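Local coordinates for protein rusticyanin (Thiobacillus ferrooxidans, PDB 2CAL) that binds one copper ion per monomer and carries electrons in the periplasm from cytochrome c552 to the A-type oxidase, in the iron respiratory chain, at residues A43-P46 against G47-F50; V30-G34 against K35-V39. The protein carries 1 engineered substitution. One frame throughout, in Å; residues are numbered along the deposited sequence.

Contact 1 (A43-P46 against G47-F50)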
loop_
_atom_site.group_PDB
_atom_site.type_symbol
_atom_site.label_atom_id
_atom_site.label_comp_id
_atom_site.label_asym_id
_atom_site.label_seq_id
_atom_site.Cartn_x
_atom_site.Cartn_y
_atom_site.Cartn_z
ATOM N N ALA A 43 2.328 0.877 -6.197
ATOM C CA ALA A 43 1.306 1.568 -6.993
ATOM C C ALA A 43 1.489 1.262 -8.496
ATOM O O ALA A 43 2.478 1.738 -9.072
ATOM C CB ALA A 43 1.397 3.065 -6.750
ATOM N N VAL A 44 0.585 0.509 -9.066
ATOM C CA VAL A 44 0.471 0.174 -10.482
ATOM C C VAL A 44 1.822 -0.377 -10.999
ATOM O O VAL A 44 2.614 0.261 -11.701
ATOM C CB VAL A 44 0.001 1.334 -11.392
ATOM C CG1 VAL A 44 -0.415 0.820 -12.764
ATOM C CG2 VAL A 44 -1.173 2.092 -10.763
ATOM N N LEU A 45 2.097 -1.615 -10.633
ATOM C CA LEU A 45 3.227 -2.311 -11.249
ATOM C C LEU A 45 2.941 -2.413 -12.749
ATOM O O LEU A 45 1.783 -2.496 -13.177
ATOM C CB LEU A 45 3.411 -3.711 -10.667
ATOM C CG LEU A 45 3.889 -3.806 -9.231
ATOM C CD1 LEU A 45 3.962 -5.252 -8.756
ATOM C CD2 LEU A 45 5.259 -3.143 -9.102
ATOM N N PRO A 46 4.015 -2.427 -13.554
ATOM C CA PRO A 46 3.839 -2.552 -15.027
ATOM C C PRO A 46 2.872 -3.650 -15.445
ATOM O O PRO A 46 3.008 -4.801 -15.065
ATOM C CB PRO A 46 5.251 -2.876 -15.528
ATOM C CG PRO A 46 6.123 -2.176 -14.507
ATOM C CD PRO A 46 5.424 -2.260 -13.163
ATOM N N GLY A 47 1.897 -3.223 -16.250
ATOM C CA GLY A 47 0.905 -4.104 -16.832
ATOM C C GLY A 47 -0.312 -4.387 -15.969
ATOM O O GLY A 47 -1.248 -4.997 -16.457
ATOM N N PHE A 48 -0.286 -3.965 -14.695
ATOM C CA PHE A 48 -1.485 -4.157 -13.868
ATOM C C PHE A 48 -2.506 -3.044 -14.121
ATOM O O PHE A 48 -2.134 -1.968 -14.598
ATOM C CB PHE A 48 -1.096 -4.196 -12.372
ATOM C CG PHE A 48 -0.527 -5.542 -11.933
ATOM C CD1 PHE A 48 -1.394 -6.460 -11.349
ATOM C CD2 PHE A 48 0.790 -5.873 -12.114
ATOM C CE1 PHE A 48 -0.901 -7.679 -10.888
ATOM C CE2 PHE A 48 1.288 -7.091 -11.624
ATOM C CZ PHE A 48 0.435 -7.992 -11.036
ATOM N N PRO A 49 -3.775 -3.324 -13.829
ATOM C CA PRO A 49 -4.810 -2.334 -14.061
ATOM C C PRO A 49 -4.563 -1.029 -13.326
ATOM O O PRO A 49 -4.254 -0.904 -12.154
ATOM C CB PRO A 49 -6.082 -3.038 -13.540
ATOM C CG PRO A 49 -5.797 -4.495 -13.600
ATOM C CD PRO A 49 -4.328 -4.593 -13.314
ATOM N N PHE A 50 -4.754 0.046 -14.108
ATOM C CA PHE A 50 -4.717 1.384 -13.566
ATOM C C PHE A 50 -6.125 1.822 -13.124
ATOM O O PHE A 50 -7.045 1.722 -13.932
ATOM C CB PHE A 50 -4.235 2.467 -14.566
ATOM C CG PHE A 50 -4.164 3.899 -14.064
ATOM C CD1 PHE A 50 -5.259 4.754 -14.243
ATOM C CD2 PHE A 50 -3.089 4.534 -13.444
ATOM C CE1 PHE A 50 -5.327 6.057 -13.831
ATOM C CE2 PHE A 50 -3.155 5.847 -12.977
ATOM C CZ PHE A 50 -4.244 6.622 -13.166
#
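Gly47 follows Pro46 at the corner of a type II beta turn running from Leu45 to Phe48. Its phi is positive, a value glycine readily adopts and usual at the third position of such a turn. Phe48 then closes the turn: its N donates to Leu45 O at 3.0 Å. The bond is fairly straight, 164° at the hydrogen, with the donor tilted 25° from the carbonyl plane. That same oxygen lies at the edge of the Phe48 ring and in its plane, 3.7 Å from CD2. With CG beside the backbone N (chi1 -79°), the ring turns back alongside Leu45, where Phe48 CD2 also meets Leu45 CB at 3.7 Å. The Phe48 side chain also touches Asp57.

The turn belongs to the loop that leaves strand 36-43 and leads into strand 53-55, at the copper end of this cupredoxin beta-sandwich. Leu45 N is hydrogen-bonded to Glu54 OE1 of strand 53-55, and Val44 pairs through its backbone with Ser52 just before that strand. Past the turn, Pro49 and Phe50 come back beside Val44, whose two branches divide the contact. CG1 comes within 3.8 Å of Phe48 O and is a little farther from Pro49 O, whereas CG2 approaches the Phe50 ring obliquely, 4.1 Å from CD2. Phe50 extends its ring by placing CG anti to the backbone N; the ring meets Phe82 and touches the engineered Met142, and its side chain lies about 6 Å from the copper ion, while Val44 lies about 4 Å from the copper ligand His84, side chain to side chain.

Contact 2 (V30-G34 against K35-V39)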
loop_
_atom_site.group_PDB
_atom_site.type_symbol
_atom_site.label_atom_id
_atom_site.label_comp_id
_atom_site.label_asym_id
_atom_site.label_seq_id
_atom_site.Cartn_x
_atom_site.Cartn_y
_atom_site.Cartn_z
ATOM N N VAL A 30 -4.352 -12.092 1.015
ATOM C CA VAL A 30 -2.955 -12.267 1.406
ATOM C C VAL A 30 -2.877 -12.347 2.948
ATOM O O VAL A 30 -3.238 -11.360 3.603
ATOM C CB VAL A 30 -2.001 -11.184 0.893
ATOM C CG1 VAL A 30 -0.553 -11.437 1.304
ATOM C CG2 VAL A 30 -2.086 -11.037 -0.638
ATOM N N THR A 31 -2.429 -13.472 3.478
ATOM C CA THR A 31 -2.449 -13.691 4.946
ATOM C C THR A 31 -1.054 -13.621 5.532
ATOM O O THR A 31 -0.149 -14.311 5.028
ATOM C CB THR A 31 -3.103 -15.061 5.239
ATOM O OG1 THR A 31 -4.483 -15.042 4.818
ATOM C CG2 THR A 31 -3.167 -15.378 6.723
ATOM N N TYR A 32 -0.861 -12.873 6.574
ATOM C CA TYR A 32 0.394 -12.648 7.271
ATOM C C TYR A 32 0.406 -13.316 8.656
ATOM O O TYR A 32 -0.660 -13.602 9.192
ATOM C CB TYR A 32 0.692 -11.148 7.441
ATOM C CG TYR A 32 0.732 -10.412 6.116
ATOM C CD1 TYR A 32 -0.361 -9.987 5.427
ATOM C CD2 TYR A 32 1.999 -10.150 5.517
ATOM C CE1 TYR A 32 -0.295 -9.321 4.215
ATOM C CE2 TYR A 32 2.080 -9.489 4.281
ATOM C CZ TYR A 32 0.943 -9.080 3.655
ATOM O OH TYR A 32 0.963 -8.435 2.440
ATOM N N SER A 33 1.600 -13.598 9.157
ATOM C CA SER A 33 1.766 -14.318 10.421
ATOM C C SER A 33 3.101 -13.959 11.017
ATOM O O SER A 33 4.055 -13.592 10.350
ATOM C CB SER A 33 1.650 -15.816 10.203
ATOM O OG SER A 33 2.593 -16.237 9.226
ATOM N N GLY A 34 3.242 -14.080 12.347
ATOM C CA GLY A 34 4.425 -13.782 13.095
ATOM C C GLY A 34 4.362 -12.527 13.950
ATOM O O GLY A 34 3.332 -11.813 13.917
ATOM N N LYS A 35 5.429 -12.234 14.674
ATOM C CA LYS A 35 5.490 -11.086 15.567
ATOM C C LYS A 35 5.596 -9.774 14.807
ATOM O O LYS A 35 4.921 -8.816 15.195
ATOM C CB LYS A 35 6.683 -11.205 16.529
ATOM C CG LYS A 35 6.473 -12.365 17.486
ATOM C CD LYS A 35 7.629 -12.644 18.434
ATOM C CE LYS A 35 7.163 -12.619 19.891
ATOM N NZ LYS A 35 7.226 -13.922 20.614
ATOM N N THR A 36 6.386 -9.752 13.767
ATOM C CA THR A 36 6.486 -8.643 12.829
ATOM C C THR A 36 6.188 -9.214 11.449
ATOM O O THR A 36 6.766 -10.235 11.049
ATOM C CB THR A 36 7.865 -7.993 12.877
ATOM O OG1 THR A 36 8.127 -7.521 14.214
ATOM C CG2 THR A 36 7.980 -6.792 11.933
ATOM N N VAL A 37 5.300 -8.567 10.697
ATOM C CA VAL A 37 4.953 -8.950 9.325
ATOM C C VAL A 37 5.417 -7.839 8.374
ATOM O O VAL A 37 5.522 -6.675 8.783
ATOM C CB VAL A 37 3.484 -9.291 9.189
ATOM C CG1 VAL A 37 3.094 -10.324 10.258
ATOM C CG2 VAL A 37 2.590 -8.038 9.318
ATOM N N HIS A 38 5.721 -8.226 7.153
ATOM C CA HIS A 38 6.317 -7.298 6.173
ATOM C C HIS A 38 5.445 -7.236 4.945
ATOM O O HIS A 38 5.364 -8.197 4.185
ATOM C CB HIS A 38 7.743 -7.768 5.861
ATOM C CG HIS A 38 8.527 -8.004 7.130
ATOM N ND1 HIS A 38 9.397 -7.063 7.682
ATOM C CD2 HIS A 38 8.622 -9.062 7.956
ATOM C CE1 HIS A 38 9.946 -7.532 8.807
ATOM N NE2 HIS A 38 9.470 -8.769 8.985
ATOM N N VAL A 39 4.728 -6.124 4.796
ATOM C CA VAL A 39 3.833 -5.848 3.681
ATOM C C VAL A 39 4.606 -5.006 2.655
ATOM O O VAL A 39 5.082 -3.923 3.033
ATOM C CB VAL A 39 2.604 -5.086 4.160
ATOM C CG1 VAL A 39 1.704 -4.740 2.967
ATOM C CG2 VAL A 39 1.828 -5.877 5.215
#
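Apolar contact between Tyr32 and two valines, Val37 and Val39, carries most of this turn. The Tyr32 and Val37 side chains cross at about a right angle, CB against CB at 3.8 Å. Farther out, on the ring itself, a CH-pi contact brings Val39 CG2 over one face, 4.0 Å from the centroid and offset toward the rim. Val39 sets CG1 anti to its own N (chi1 177°), which leaves CG2 beside that N and facing the ring.

Here the chain turns back from strand 29-31 into strand 36-43, and so passes from one sheet of the beta-sandwich to the other; Tyr32 also packs on Leu63 and Ile65 of strand 62-65, while Val39 touches Val71 on the neighbouring strand 70-77.

Contacts of carbon with backbone oxygen add to this. His38 O lies at the edge of the Tyr32 ring, 3.5 Å from CE2, and Val37 CG1 comes to 3.4 Å from Ser33 O. The buried phenol has its hydrogen bond elsewhere, between Tyr32 OH and Asp21 OD2. At the bend itself Gly34 takes phi 108° and psi 179°, a combination open mainly to glycine.

How the contacts relate
Following the chain from the N terminus, contact 2 comes first: 30-39 closes the connection between the sheets, leading from strand 29-31 of one into strand 36-43 of the other. That second strand then runs within its own sheet, and at its far end contact 1 closes the tight turn within 43-50, before the chain returns along strand 53-55. The two are in series, neither nesting nor crossing, and their centres lie 23 Å apart with no touch between them. Strand 36-43 is what they share: contact 2 joins its start to the opposite sheet, away from the annotated sites, whereas contact 1 shapes the loop at its end, beside the copper.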